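Acyl-CoA thioesterase II TesB2 (PDB 3U0A) probably hydrolyses fatty acyl-CoA thioesters to free fatty acids and coenzyme A. Local coordinates at residues Lys168-Gln173 with Ala205-Leu210; Leu199-Ser204 with Tyr239-Pro244; Ser220-Met225 with Val268-Leu273; Trp226-Phe231 with Gly262-Ala267; Gly249-His254 with Gly272-Pro277. One frame throughout, in Å; residues are numbered along the deposited sequence.

Contact 1 (Lys168-Gln173 with Ala205-Leu210). With SO4 (sulfate ion), chain L.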
# COMPACT_ATOMS: atom_id res chain seq x y z
N LYS A 168 -11.68 9.45 14.42
CA LYS A 168 -10.50 9.77 13.63
C LYS A 168 -9.65 10.86 14.27
O LYS A 168 -10.15 11.94 14.62
CB LYS A 168 -10.91 10.21 12.22
CG LYS A 168 -11.62 9.11 11.46
CD LYS A 168 -11.04 8.90 10.08
CE LYS A 168 -11.44 7.53 9.54
NZ LYS A 168 -10.57 7.07 8.39
N ALA A 169 -8.36 10.59 14.37
CA ALA A 169 -7.44 11.55 14.98
C ALA A 169 -7.09 12.77 14.06
O ALA A 169 -6.90 13.88 14.55
CB ALA A 169 -6.16 10.84 15.40
N SER A 170 -7.03 12.56 12.76
CA SER A 170 -6.30 13.46 11.92
C SER A 170 -6.74 13.32 10.48
O SER A 170 -6.31 12.41 9.77
CB SER A 170 -4.82 13.13 12.06
OG SER A 170 -4.00 14.19 11.65
N GLN A 171 -7.61 14.23 10.05
CA GLN A 171 -8.16 14.23 8.70
C GLN A 171 -7.76 15.52 8.04
O GLN A 171 -7.60 16.55 8.69
CB GLN A 171 -9.72 14.15 8.68
CG GLN A 171 -10.30 12.78 8.98
CD GLN A 171 -11.80 12.83 9.24
OE1 GLN A 171 -12.25 12.65 10.37
NE2 GLN A 171 -12.57 13.06 8.19
N GLN A 172 -7.65 15.46 6.73
CA GLN A 172 -7.46 16.66 5.96
C GLN A 172 -8.05 16.50 4.57
O GLN A 172 -7.94 15.44 3.98
CB GLN A 172 -5.99 17.01 5.91
CG GLN A 172 -5.67 18.03 4.86
CD GLN A 172 -4.31 18.66 5.07
OE1 GLN A 172 -4.25 19.74 5.63
NE2 GLN A 172 -3.23 17.99 4.63
N GLN A 173 -8.70 17.56 4.08
CA GLN A 173 -9.24 17.57 2.73
C GLN A 173 -8.68 18.71 1.92
O GLN A 173 -8.69 19.86 2.36
CB GLN A 173 -10.77 17.62 2.78
CG GLN A 173 -11.34 16.23 3.03
CD GLN A 173 -12.77 16.25 3.52
OE1 GLN A 173 -13.34 17.32 3.78
NE2 GLN A 173 -13.37 15.07 3.63
N ALA A 205 -0.49 13.90 8.47
CA ALA A 205 0.05 13.43 9.73
C ALA A 205 0.27 14.58 10.73
O ALA A 205 0.20 14.34 11.93
CB ALA A 205 1.34 12.65 9.51
N GLN A 206 0.48 15.82 10.24
CA GLN A 206 0.87 16.92 11.12
C GLN A 206 -0.28 17.78 11.62
O GLN A 206 -0.05 18.77 12.32
CB GLN A 206 1.94 17.83 10.49
CG GLN A 206 3.18 17.11 9.95
CD GLN A 206 3.87 16.26 11.01
OE1 GLN A 206 3.94 16.64 12.20
NE2 GLN A 206 4.37 15.10 10.59
N VAL A 207 -1.51 17.39 11.30
CA VAL A 207 -2.65 18.29 11.49
C VAL A 207 -2.81 18.65 12.96
O VAL A 207 -3.03 19.84 13.29
CB VAL A 207 -3.93 17.66 10.94
CG1 VAL A 207 -5.17 18.37 11.44
CG2 VAL A 207 -3.90 17.70 9.42
N THR A 208 -2.68 17.64 13.83
CA THR A 208 -2.80 17.81 15.28
C THR A 208 -1.46 17.99 16.02
O THR A 208 -1.39 17.80 17.23
CB THR A 208 -3.51 16.57 15.91
OG1 THR A 208 -2.64 15.42 15.85
CG2 THR A 208 -4.86 16.28 15.23
N HIS A 209 -0.38 18.33 15.31
CA HIS A 209 0.95 18.33 15.90
C HIS A 209 1.66 19.58 15.56
O HIS A 209 2.85 19.59 15.46
CB HIS A 209 1.75 17.18 15.34
CG HIS A 209 1.21 15.85 15.73
ND1 HIS A 209 1.03 15.50 17.01
CD2 HIS A 209 0.83 14.77 14.96
CE1 HIS A 209 0.53 14.27 17.06
NE2 HIS A 209 0.41 13.82 15.81
N LEU A 210 0.92 20.65 15.38
CA LEU A 210 1.49 21.88 14.86
C LEU A 210 2.52 22.54 15.83
O LEU A 210 3.43 23.24 15.37
CB LEU A 210 0.37 22.84 14.37
CG LEU A 210 -0.39 22.28 13.12
CD1 LEU A 210 -1.71 23.01 12.79
CD2 LEU A 210 0.52 22.16 11.85
S SO4 L . -11.05 4.44 5.95
O1 SO4 L . -10.28 3.89 4.79
O2 SO4 L . -10.61 3.76 7.24
O3 SO4 L . -10.85 5.93 5.96
O4 SO4 L . -12.50 4.10 5.71
O HOH W 1 -2.04 14.91 13.24

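Contact 2 (Leu199-Ser204 with Tyr239-Pro244)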
# COMPACT_ATOMS: atom_id res chain seq x y z
N LEU A 199 3.59 15.14 -2.85
CA LEU A 199 3.86 16.47 -2.26
C LEU A 199 2.96 16.78 -1.10
O LEU A 199 3.33 17.59 -0.27
CB LEU A 199 3.69 17.62 -3.25
CG LEU A 199 4.57 17.59 -4.49
CD1 LEU A 199 4.54 18.91 -5.26
CD2 LEU A 199 6.01 17.20 -4.17
N THR A 200 1.78 16.17 -1.03
CA THR A 200 0.72 16.65 -0.11
C THR A 200 0.18 15.70 0.92
O THR A 200 -0.29 16.16 1.92
CB THR A 200 -0.50 17.16 -0.89
OG1 THR A 200 -1.12 16.06 -1.56
CG2 THR A 200 -0.07 18.21 -1.87
N LEU A 201 0.20 14.40 0.70
CA LEU A 201 -0.43 13.49 1.68
C LEU A 201 0.19 13.47 3.06
O LEU A 201 -0.53 13.53 4.01
CB LEU A 201 -0.52 12.06 1.17
CG LEU A 201 -1.31 11.06 2.02
CD1 LEU A 201 -2.76 11.47 2.22
CD2 LEU A 201 -1.25 9.71 1.31
N LEU A 202 1.50 13.39 3.17
CA LEU A 202 2.14 13.20 4.47
C LEU A 202 1.91 14.37 5.43
O LEU A 202 2.04 14.22 6.66
CB LEU A 202 3.64 12.89 4.32
CG LEU A 202 3.98 11.40 4.07
CD1 LEU A 202 5.47 11.18 3.75
CD2 LEU A 202 3.54 10.55 5.27
N GLY A 203 1.57 15.54 4.86
CA GLY A 203 1.10 16.70 5.64
C GLY A 203 -0.06 16.36 6.58
O GLY A 203 -0.18 16.93 7.66
N SER A 204 -0.91 15.42 6.19
CA SER A 204 -2.09 15.05 7.00
C SER A 204 -1.71 14.46 8.38
O SER A 204 -2.52 14.51 9.33
CB SER A 204 -3.01 14.08 6.25
OG SER A 204 -2.42 12.80 6.07
N TYR A 239 -8.99 15.46 -2.68
CA TYR A 239 -8.19 14.54 -1.96
C TYR A 239 -8.70 14.43 -0.55
O TYR A 239 -8.51 15.32 0.26
CB TYR A 239 -6.76 15.01 -1.89
CG TYR A 239 -5.79 13.87 -1.83
CD1 TYR A 239 -6.19 12.55 -1.55
CD2 TYR A 239 -4.45 14.11 -2.03
CE1 TYR A 239 -5.25 11.51 -1.52
CE2 TYR A 239 -3.51 13.08 -1.99
CZ TYR A 239 -3.89 11.79 -1.76
OH TYR A 239 -2.88 10.84 -1.79
N ASP A 240 -9.31 13.31 -0.25
CA ASP A 240 -9.78 13.05 1.09
C ASP A 240 -8.73 12.20 1.84
O ASP A 240 -8.51 11.05 1.49
CB ASP A 240 -11.14 12.38 1.02
CG ASP A 240 -11.74 12.17 2.36
OD1 ASP A 240 -11.53 12.99 3.26
OD2 ASP A 240 -12.43 11.17 2.50
N GLN A 241 -8.09 12.83 2.83
CA GLN A 241 -6.89 12.29 3.49
C GLN A 241 -7.11 12.05 4.96
O GLN A 241 -8.02 12.62 5.57
CB GLN A 241 -5.69 13.25 3.38
CG GLN A 241 -5.44 13.83 2.02
CD GLN A 241 -4.32 14.87 2.02
OE1 GLN A 241 -4.19 15.64 2.96
NE2 GLN A 241 -3.52 14.89 0.96
N SER A 242 -6.25 11.20 5.52
CA SER A 242 -6.22 10.96 6.95
C SER A 242 -4.89 10.35 7.38
O SER A 242 -4.18 9.76 6.58
CB SER A 242 -7.38 10.05 7.37
OG SER A 242 -6.97 8.71 7.65
N SER A 243 -4.58 10.51 8.65
CA SER A 243 -3.43 9.89 9.25
C SER A 243 -3.95 9.03 10.38
O SER A 243 -4.17 9.51 11.47
CB SER A 243 -2.46 10.93 9.78
OG SER A 243 -1.29 10.31 10.30
N PRO A 244 -4.16 7.73 10.11
CA PRO A 244 -4.78 6.92 11.14
C PRO A 244 -3.87 6.67 12.33
O PRO A 244 -4.34 6.26 13.38
CB PRO A 244 -5.13 5.63 10.41
CG PRO A 244 -4.21 5.57 9.27
CD PRO A 244 -3.94 6.97 8.86

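Contact 3 (Ser220-Met225 with Val268-Leu273)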
# COMPACT_ATOMS: atom_id res chain seq x y z
N SER A 220 9.80 10.98 3.37
CA SER A 220 8.91 9.99 2.78
C SER A 220 9.65 8.65 2.85
O SER A 220 10.77 8.55 2.39
CB SER A 220 8.54 10.36 1.32
OG SER A 220 7.76 11.52 1.23
N LEU A 221 9.03 7.64 3.41
CA LEU A 221 9.59 6.29 3.44
C LEU A 221 9.10 5.42 2.25
O LEU A 221 9.86 4.65 1.65
CB LEU A 221 9.23 5.63 4.77
CG LEU A 221 9.69 6.37 6.02
CD1 LEU A 221 9.18 5.68 7.28
CD2 LEU A 221 11.22 6.43 6.05
N ASP A 222 7.83 5.55 1.94
CA ASP A 222 7.25 4.77 0.88
C ASP A 222 6.05 5.44 0.22
O ASP A 222 5.77 6.60 0.49
CB ASP A 222 6.91 3.35 1.38
CG ASP A 222 5.63 3.27 2.21
OD1 ASP A 222 4.76 4.17 2.17
OD2 ASP A 222 5.49 2.23 2.87
N HIS A 223 5.45 4.74 -0.72
CA HIS A 223 4.10 5.00 -1.15
C HIS A 223 3.58 3.77 -1.87
O HIS A 223 4.34 2.95 -2.40
CB HIS A 223 3.95 6.31 -1.97
CG HIS A 223 4.60 6.30 -3.36
ND1 HIS A 223 4.78 7.41 -4.05
CD2 HIS A 223 5.10 5.27 -4.15
CE1 HIS A 223 5.35 7.11 -5.24
NE2 HIS A 223 5.55 5.81 -5.28
N ALA A 224 2.25 3.64 -1.84
CA ALA A 224 1.50 2.57 -2.49
C ALA A 224 0.30 3.24 -3.07
O ALA A 224 -0.36 4.01 -2.37
CB ALA A 224 1.08 1.50 -1.47
N MET A 225 0.00 2.96 -4.34
CA MET A 225 -1.12 3.62 -5.05
C MET A 225 -1.91 2.65 -5.92
O MET A 225 -1.38 1.64 -6.39
CB MET A 225 -0.62 4.75 -5.93
CG MET A 225 0.13 5.83 -5.17
SD MET A 225 0.74 7.14 -6.24
CE MET A 225 1.72 8.06 -5.02
N VAL A 268 -4.50 5.91 -2.03
CA VAL A 268 -3.08 5.97 -1.72
C VAL A 268 -2.86 5.70 -0.25
O VAL A 268 -3.62 6.16 0.59
CB VAL A 268 -2.46 7.37 -2.00
CG1 VAL A 268 -0.99 7.39 -1.63
CG2 VAL A 268 -2.64 7.79 -3.46
N MET A 269 -1.80 4.95 0.06
CA MET A 269 -1.25 4.87 1.41
C MET A 269 0.23 5.21 1.35
O MET A 269 0.90 4.80 0.43
CB MET A 269 -1.39 3.47 1.92
CG MET A 269 -2.80 3.16 2.34
SD MET A 269 -2.87 3.54 4.08
CE MET A 269 -2.84 1.90 4.79
N GLN A 270 0.71 5.96 2.35
CA GLN A 270 2.09 6.38 2.43
C GLN A 270 2.51 6.54 3.87
O GLN A 270 1.79 7.12 4.70
CB GLN A 270 2.25 7.70 1.70
CG GLN A 270 3.62 8.37 1.76
CD GLN A 270 3.78 9.41 0.66
OE1 GLN A 270 2.85 10.18 0.40
NE2 GLN A 270 4.93 9.44 -0.01
N GLU A 271 3.67 5.98 4.17
CA GLU A 271 4.29 6.13 5.47
C GLU A 271 5.46 7.15 5.35
O GLU A 271 6.14 7.20 4.32
CB GLU A 271 4.76 4.77 5.98
CG GLU A 271 5.26 4.81 7.41
CD GLU A 271 5.54 3.43 7.99
OE1 GLU A 271 6.23 2.60 7.31
OE2 GLU A 271 5.05 3.20 9.13
N GLY A 272 5.68 7.95 6.38
CA GLY A 272 6.78 8.89 6.42
C GLY A 272 7.56 8.83 7.72
O GLY A 272 7.09 8.30 8.73
N LEU A 273 8.76 9.37 7.69
CA LEU A 273 9.52 9.65 8.90
C LEU A 273 8.87 10.85 9.57
O LEU A 273 8.55 11.81 8.91
CB LEU A 273 10.99 9.93 8.56
CG LEU A 273 11.96 10.03 9.74
CD1 LEU A 273 12.18 8.67 10.38
CD2 LEU A 273 13.25 10.64 9.23
O HOH W 2 6.48 11.98 -0.85
O HOH W 3 7.14 1.94 5.02

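Contact 4 (Trp226-Phe231 with Gly262-Ala267)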
# COMPACT_ATOMS: atom_id res chain seq x y z
N TRP A 226 -3.20 2.96 -6.10
CA TRP A 226 -4.08 2.13 -6.91
C TRP A 226 -4.89 3.02 -7.77
O TRP A 226 -5.58 3.89 -7.27
CB TRP A 226 -4.97 1.27 -6.01
CG TRP A 226 -4.19 0.27 -5.16
CD1 TRP A 226 -3.88 -1.04 -5.46
CD2 TRP A 226 -3.62 0.48 -3.84
NE1 TRP A 226 -3.17 -1.63 -4.45
CE2 TRP A 226 -2.96 -0.77 -3.47
CE3 TRP A 226 -3.58 1.54 -2.97
CZ2 TRP A 226 -2.32 -0.92 -2.26
CZ3 TRP A 226 -2.91 1.38 -1.74
CH2 TRP A 226 -2.31 0.17 -1.41
N PHE A 227 -4.79 2.83 -9.07
CA PHE A 227 -5.40 3.74 -10.04
C PHE A 227 -6.60 3.06 -10.62
O PHE A 227 -6.48 2.18 -11.45
CB PHE A 227 -4.39 4.10 -11.13
CG PHE A 227 -3.11 4.60 -10.58
CD1 PHE A 227 -3.05 5.83 -9.94
CD2 PHE A 227 -1.96 3.84 -10.64
CE1 PHE A 227 -1.87 6.30 -9.40
CE2 PHE A 227 -0.78 4.31 -10.10
CZ PHE A 227 -0.73 5.54 -9.49
N MET A 228 -7.77 3.45 -10.14
CA MET A 228 -9.00 2.69 -10.41
C MET A 228 -9.82 3.15 -11.65
O MET A 228 -10.31 2.33 -12.39
CB MET A 228 -9.91 2.72 -9.18
CG MET A 228 -9.49 1.83 -8.02
SD MET A 228 -8.96 2.67 -6.49
CE MET A 228 -10.12 4.01 -6.31
N ARG A 229 -10.01 4.45 -11.85
CA ARG A 229 -10.87 4.95 -12.95
C ARG A 229 -10.20 6.13 -13.59
O ARG A 229 -9.38 6.80 -12.97
CB ARG A 229 -12.25 5.38 -12.43
CG ARG A 229 -13.11 4.22 -11.96
CD ARG A 229 -14.24 4.72 -11.08
NE ARG A 229 -14.99 3.61 -10.47
CZ ARG A 229 -14.77 3.09 -9.26
NH1 ARG A 229 -13.83 3.55 -8.43
NH2 ARG A 229 -15.52 2.06 -8.87
N GLY A 230 -10.56 6.40 -14.82
CA GLY A 230 -10.02 7.56 -15.52
C GLY A 230 -10.50 8.88 -14.94
O GLY A 230 -11.63 8.99 -14.44
N PHE A 231 -9.63 9.87 -15.02
CA PHE A 231 -9.90 11.21 -14.51
C PHE A 231 -9.11 12.21 -15.34
O PHE A 231 -8.40 11.83 -16.27
CB PHE A 231 -9.48 11.29 -13.03
CG PHE A 231 -8.00 11.07 -12.82
CD1 PHE A 231 -7.49 9.79 -12.67
CD2 PHE A 231 -7.12 12.14 -12.83
CE1 PHE A 231 -6.13 9.58 -12.50
CE2 PHE A 231 -5.77 11.95 -12.67
CZ PHE A 231 -5.27 10.67 -12.51
N GLY A 262 -17.85 13.04 -8.31
CA GLY A 262 -17.97 12.06 -7.22
C GLY A 262 -17.43 10.69 -7.54
O GLY A 262 -17.64 9.78 -6.79
N GLU A 263 -16.71 10.56 -8.65
CA GLU A 263 -16.09 9.31 -9.01
C GLU A 263 -14.81 9.10 -8.22
O GLU A 263 -13.93 9.96 -8.24
CB GLU A 263 -15.74 9.27 -10.49
CG GLU A 263 -16.91 9.37 -11.46
CD GLU A 263 -17.75 8.08 -11.56
OE1 GLU A 263 -17.18 6.98 -11.82
OE2 GLU A 263 -19.01 8.18 -11.41
N LEU A 264 -14.70 7.95 -7.56
CA LEU A 264 -13.48 7.55 -6.86
C LEU A 264 -12.51 7.01 -7.91
O LEU A 264 -12.81 6.04 -8.58
CB LEU A 264 -13.80 6.49 -5.79
CG LEU A 264 -12.64 5.77 -5.12
CD1 LEU A 264 -11.72 6.74 -4.40
CD2 LEU A 264 -13.22 4.77 -4.15
N VAL A 265 -11.34 7.65 -8.03
CA VAL A 265 -10.43 7.40 -9.13
C VAL A 265 -9.08 6.88 -8.71
O VAL A 265 -8.43 6.24 -9.53
CB VAL A 265 -10.25 8.68 -9.99
CG1 VAL A 265 -11.60 9.16 -10.50
CG2 VAL A 265 -9.58 9.79 -9.21
N ALA A 266 -8.66 7.15 -7.45
CA ALA A 266 -7.41 6.60 -6.87
C ALA A 266 -7.39 6.53 -5.33
O ALA A 266 -8.07 7.31 -4.65
CB ALA A 266 -6.18 7.35 -7.40
N ALA A 267 -6.65 5.54 -4.81
CA ALA A 267 -6.42 5.35 -3.38
C ALA A 267 -4.93 5.37 -3.16
O ALA A 267 -4.18 4.95 -4.02
CB ALA A 267 -6.99 4.03 -2.90

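Contact 5 (Gly249-His254 with Gly272-Pro277)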
# COMPACT_ATOMS: atom_id res chain seq x y z
N GLY A 249 8.53 7.30 15.59
CA GLY A 249 9.21 8.14 14.63
C GLY A 249 8.60 8.09 13.25
O GLY A 249 9.20 8.56 12.27
N ARG A 250 7.41 7.52 13.15
CA ARG A 250 6.79 7.32 11.85
C ARG A 250 5.38 7.82 11.93
O ARG A 250 4.87 8.07 13.02
CB ARG A 250 6.81 5.82 11.42
CG ARG A 250 8.18 5.19 11.45
CD ARG A 250 8.26 3.82 10.76
NE ARG A 250 7.23 2.89 11.17
CZ ARG A 250 7.13 2.34 12.37
NH1 ARG A 250 7.98 2.60 13.33
NH2 ARG A 250 6.12 1.54 12.61
N ALA A 251 4.76 7.98 10.77
CA ALA A 251 3.37 8.35 10.66
C ALA A 251 2.86 7.65 9.42
O ALA A 251 3.52 7.63 8.41
CB ALA A 251 3.21 9.85 10.53
N LEU A 252 1.67 7.09 9.50
CA LEU A 252 1.04 6.52 8.37
C LEU A 252 -0.05 7.45 7.93
O LEU A 252 -0.74 8.04 8.76
CB LEU A 252 0.44 5.18 8.73
CG LEU A 252 -0.05 4.34 7.56
CD1 LEU A 252 1.12 4.04 6.62
CD2 LEU A 252 -0.70 3.08 8.11
N THR A 253 -0.18 7.58 6.62
CA THR A 253 -1.24 8.36 6.01
C THR A 253 -1.89 7.60 4.85
O THR A 253 -1.41 6.57 4.37
CB THR A 253 -0.71 9.76 5.59
OG1 THR A 253 0.25 9.64 4.52
CG2 THR A 253 -0.07 10.47 6.80
N HIS A 254 -3.02 8.12 4.43
CA HIS A 254 -3.96 7.39 3.60
C HIS A 254 -4.90 8.33 2.94
O HIS A 254 -5.42 9.25 3.60
CB HIS A 254 -4.79 6.45 4.47
CG HIS A 254 -5.93 5.81 3.74
ND1 HIS A 254 -5.75 4.81 2.87
CD2 HIS A 254 -7.30 6.10 3.73
CE1 HIS A 254 -6.94 4.45 2.35
NE2 HIS A 254 -7.89 5.25 2.88
N GLY A 272 5.68 7.95 6.38
CA GLY A 272 6.78 8.89 6.42
C GLY A 272 7.56 8.83 7.72
O GLY A 272 7.09 8.30 8.73
N LEU A 273 8.76 9.37 7.69
CA LEU A 273 9.52 9.65 8.90
C LEU A 273 8.87 10.85 9.57
O LEU A 273 8.55 11.81 8.91
CB LEU A 273 10.99 9.93 8.56
CG LEU A 273 11.96 10.03 9.74
CD1 LEU A 273 12.18 8.67 10.38
CD2 LEU A 273 13.25 10.64 9.23
N THR A 274 8.62 10.76 10.87
CA THR A 274 8.19 11.90 11.64
C THR A 274 8.82 11.75 13.01
O THR A 274 8.16 11.41 14.00
CB THR A 274 6.67 12.04 11.70
OG1 THR A 274 6.12 10.83 12.17
CG2 THR A 274 6.07 12.38 10.35
N ARG A 275 10.12 12.01 13.02
CA ARG A 275 11.02 11.63 14.10
C ARG A 275 11.57 12.79 14.95
O ARG A 275 12.07 13.78 14.45
CB ARG A 275 12.20 10.84 13.50
CG ARG A 275 13.18 10.28 14.53
CD ARG A 275 14.15 9.34 13.87
NE ARG A 275 14.99 10.08 12.93
CZ ARG A 275 15.74 9.56 11.96
NH1 ARG A 275 16.44 10.39 11.19
NH2 ARG A 275 15.78 8.26 11.72
N TYR A 276 11.46 12.62 16.27
CA TYR A 276 12.15 13.46 17.24
C TYR A 276 13.68 13.19 17.22
O TYR A 276 14.13 12.04 17.31
CB TYR A 276 11.62 13.21 18.66
CG TYR A 276 10.17 13.63 18.91
CD1 TYR A 276 9.55 14.66 18.17
CD2 TYR A 276 9.40 13.01 19.93
CE1 TYR A 276 8.24 15.04 18.41
CE2 TYR A 276 8.09 13.40 20.17
CZ TYR A 276 7.52 14.42 19.40
OH TYR A 276 6.22 14.85 19.60
N PRO A 277 14.48 14.26 17.13
CA PRO A 277 15.90 14.10 17.35
C PRO A 277 16.11 13.41 18.69
O PRO A 277 15.25 13.50 19.57
CB PRO A 277 16.43 15.55 17.39
CG PRO A 277 15.40 16.35 16.65
CD PRO A 277 14.09 15.67 16.95

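Contact 1 (Lys168-Gln173 with Ala205-Leu210)
Ser170 turns OG away from its backbone N (chi1 -160°) and Thr208 sets OG1 between N and the carbonyl carbon (chi1 70°), so that both hydroxyls close on one water. Ser170 OG rests against Val207 CB at 3.5 Å. From the other side of its CB, Thr208 sends CG2 to Ala169 O (3.2 Å), and Val207 CG2 lies 4.1 Å from Gln172 CB. No direct hydrogen bond spans the two segments; the water replaces it. It donates to Ser170 OG (2.6 Å) and to Ala205 O (2.7 Å), accepts from Thr208 N (2.9 Å), and bonds Thr208 OG1 at 2.7 Å. Short hydroxyl side chains suit such a site because they can bond the water while their carbon atoms pack nearby. Ser170 OG also bonds Ser204 O, which ties the loop back to the strand. Farther out, Lys168 NZ donates to sulfate O3 (2.7 Å) and makes a long, weak ion pair with Asp121 of the second subunit. The loop contains a type I beta turn, Gln206 to His209, and forms a joint bridged by one water with the start of strand 171-178, next to the outermost strand, 152-156, of the second hotdog domain.

Contact 2 (Leu199-Ser204 with Tyr239-Pro244)
Leu201 and Gln241 run alongside each other in opposite senses where the end of the central helix, 186-200, meets strand 237-247: this is the helix-on-sheet packing of a hotdog domain, in which a curved antiparallel sheet wraps a long helix. Leu201 holds CG anti to its backbone N (chi1 -173°), which carries the branched tip down to the strand. There CD1 sits 3.6 Å from Gln241 CG, and CD2 meets Tyr239 OH at 3.7 Å. A leucine suits the place because its two methyls can serve two neighbours at once. Gln241 instead has CG anti to the carbonyl carbon (chi1 -47°), and stretches straight beyond it. Its CG consequently lies over one face of the Tyr239 ring, 3.8 Å above the plane and offset toward the rim, while NE2 ends 3.5 Å from Leu201 CA. The polar end is not idle, since OE1 accepts from Gln172 NE2 of the adjacent strand. Thr200 approaches the same ring differently, with OG1 at the edge, 3.8 Å from Tyr239 CE2; that hydroxyl bonds Met196 O one helical turn back. Tyr239 OH bonds Ser197 OG, so the aromatic side chain joins helix and sheet by its tip as well as by its ring. Beyond the leucine, Ser243 CB packs 3.6 Å from Ser204 O, and Ser243 OG bonds Leu252 O. Ser204 folds its hydroxyl back over its own turn: OG donates to Leu201 O (2.9 Å) nearly in line with the carbonyl, at a C=O...O angle of 162°, and the same oxygen also receives Ser204 N.

Contact 3 (Ser220-Met225 with Val268-Leu273)
The carboxylates of Asp222 and Glu271 are flat groups turned only 30° apart, their side chains crossing at a slant. Over the Asp222 group comes the backbone N-H of Glu271, which meets OD1 at 2.9 Å from 41° out of the carboxylate plane, in a nearly straight bond (170°). A water donates to both acids, to Asp222 OD2 (2.7 Å) and Glu271 OE1 (2.6 Å), which probably eases the repulsion between the two negative groups. Glu271 OE2 forms a salt bridge with Arg250 NE, and Asp222 OD2 also accepts from Trp226 NE1 of the second subunit. Aspartate is short enough to reach across to the neighbouring strand's backbone in this way: its CG stands between N and carbonyl carbon. The segments belong to adjacent antiparallel strands, 217-227 and 264-275, in the sheet of the second hotdog domain. Ala224 and Met269 form a hydrogen-bonded pair, with Ala224 N to Met269 O at 2.9 Å and Met269 N to Ala224 O at 3.0 Å. Between this pair and Ser220 with Gly272 the register slips by one residue, and Leu221 N reaches Glu271 O instead (3.1 Å). Gln270 extends to give a weak bond from NE2 to Asp222 O. A second water sits 2.5 Å from Ser220 OG and takes a weak bond from Gln270 NE2, reminiscent of the Asp-Gln-Thr/Ser water site of TesB thioesterases, and Asp198 lies alongside Gln270.

Contact 4 (Trp226-Phe231 with Gly262-Ala267)
Trp226 and Ala267 exchange two backbone hydrogen bonds, Trp226 N to Ala267 O at 3.0 Å and Ala267 N to Trp226 O at 3.1 Å, a hydrogen-bonded antiparallel pair, followed by the non-hydrogen-bonded pair Phe227 and Ala266. Beyond it Val265 O collects the chain: Met228 N donates at 2.9 Å from above the carbonyl plane, and Arg229 N adds a weak bond. One side-chain bond crosses too. Arg229 runs extended from CG to NE, which brings NH1 to Leu264 O at 2.7 Å, at the guanidinium edge and 18° out of its plane. The long reach of arginine lets NH1 also serve Ser245 of the second subunit. Electrostatics are looser, with Glu263 OE1 well out of that guanidinium plane and 4.2 Å from Arg229 NE: attraction of charge only, the planes 78° apart. Apolar contacts complete the pairing. Met228, bent at chi2 (113°), curls its flexible end so that CE lies by Leu264 CD1 (3.7 Å), and compact Val265 sets CG1 against Phe231 CB (3.9 Å). Trp226 packs on Met269 of the second subunit. Opposite Ile257 of strand 250-259 stand two residues, Val265 and Ala266: a classic beta bulge near the beginning of strand 264-275 in this hotdog sheet.

Contact 5 (Gly249-His254 with Gly272-Pro277)
Ala251 and Gly272 satisfy each other's backbone: Ala251 N donates to Gly272 O (3.1 Å), and Gly272 N returns to Ala251 O (3.0 Å), nearly in line with that carbonyl. One pair along, Arg250 and Leu273 make no bond with each other, as befits a non-hydrogen-bonded antiparallel pair; instead Arg250 CA lies 3.3 Å from Gly272 O in a CA-H...O contact. Next, Gly249 O takes Thr274 N at 2.7 Å, nearly straight at the hydrogen (168°) although the donor stands above the carbonyl plane. Gly249 has phi near +90°, a backbone shape that suits a residue without a side chain, and Arg275 CB comes within 4.2 Å of its CA. The methyl of Ala251 is small enough to leave room beside it for Thr274, whose CG2 lies 3.8 Å from Ala251 CB. Both arginines are provided for elsewhere. Arg250 gives NH1 to Gln111 OE1 of the second subunit. Arg275 sends NE to Gln217 OE1 and NH2 to Gln114 of the second subunit, so its chain, bent at chi3, spans strand and the interface with the second subunit. One face of the Arg275 guanidinium is covered by Leu273 CD2, 3.7 Å above the plane and toward the rim, a leucine methyl laid on the flat cation. Bound sodium and sulfate ions also lie about 4 Å from the Arg275 side chain. Strands 250-259 and 264-275 are the two arms of one beta hairpin, and this is the end of it away from the connecting turn, in the second hotdog domain.

Strand 264-275 strings three contacts together: contact 4 near its start, contact 3 in its middle and contact 5 at its end, the last two sharing Gly272 and Leu273, with centres of contacts 4 and 5 about 26 Å apart. Contacts 1 and 2 lie beside each other, their centres about 8 Å apart, and are joined through Ser170 OG and Ser204 O (2.8 Å). Contact 2 is braced against contact 3 by Leu202 CD1, 3.4 Å from Ser220 OG, so the 3-10 turn after the helix borders the water held by Ser220 and Gln270, which may mark the active site. Contact 2 also meets contact 5 through Ser243 OG and Leu252 O (2.8 Å). All five touch the second subunit.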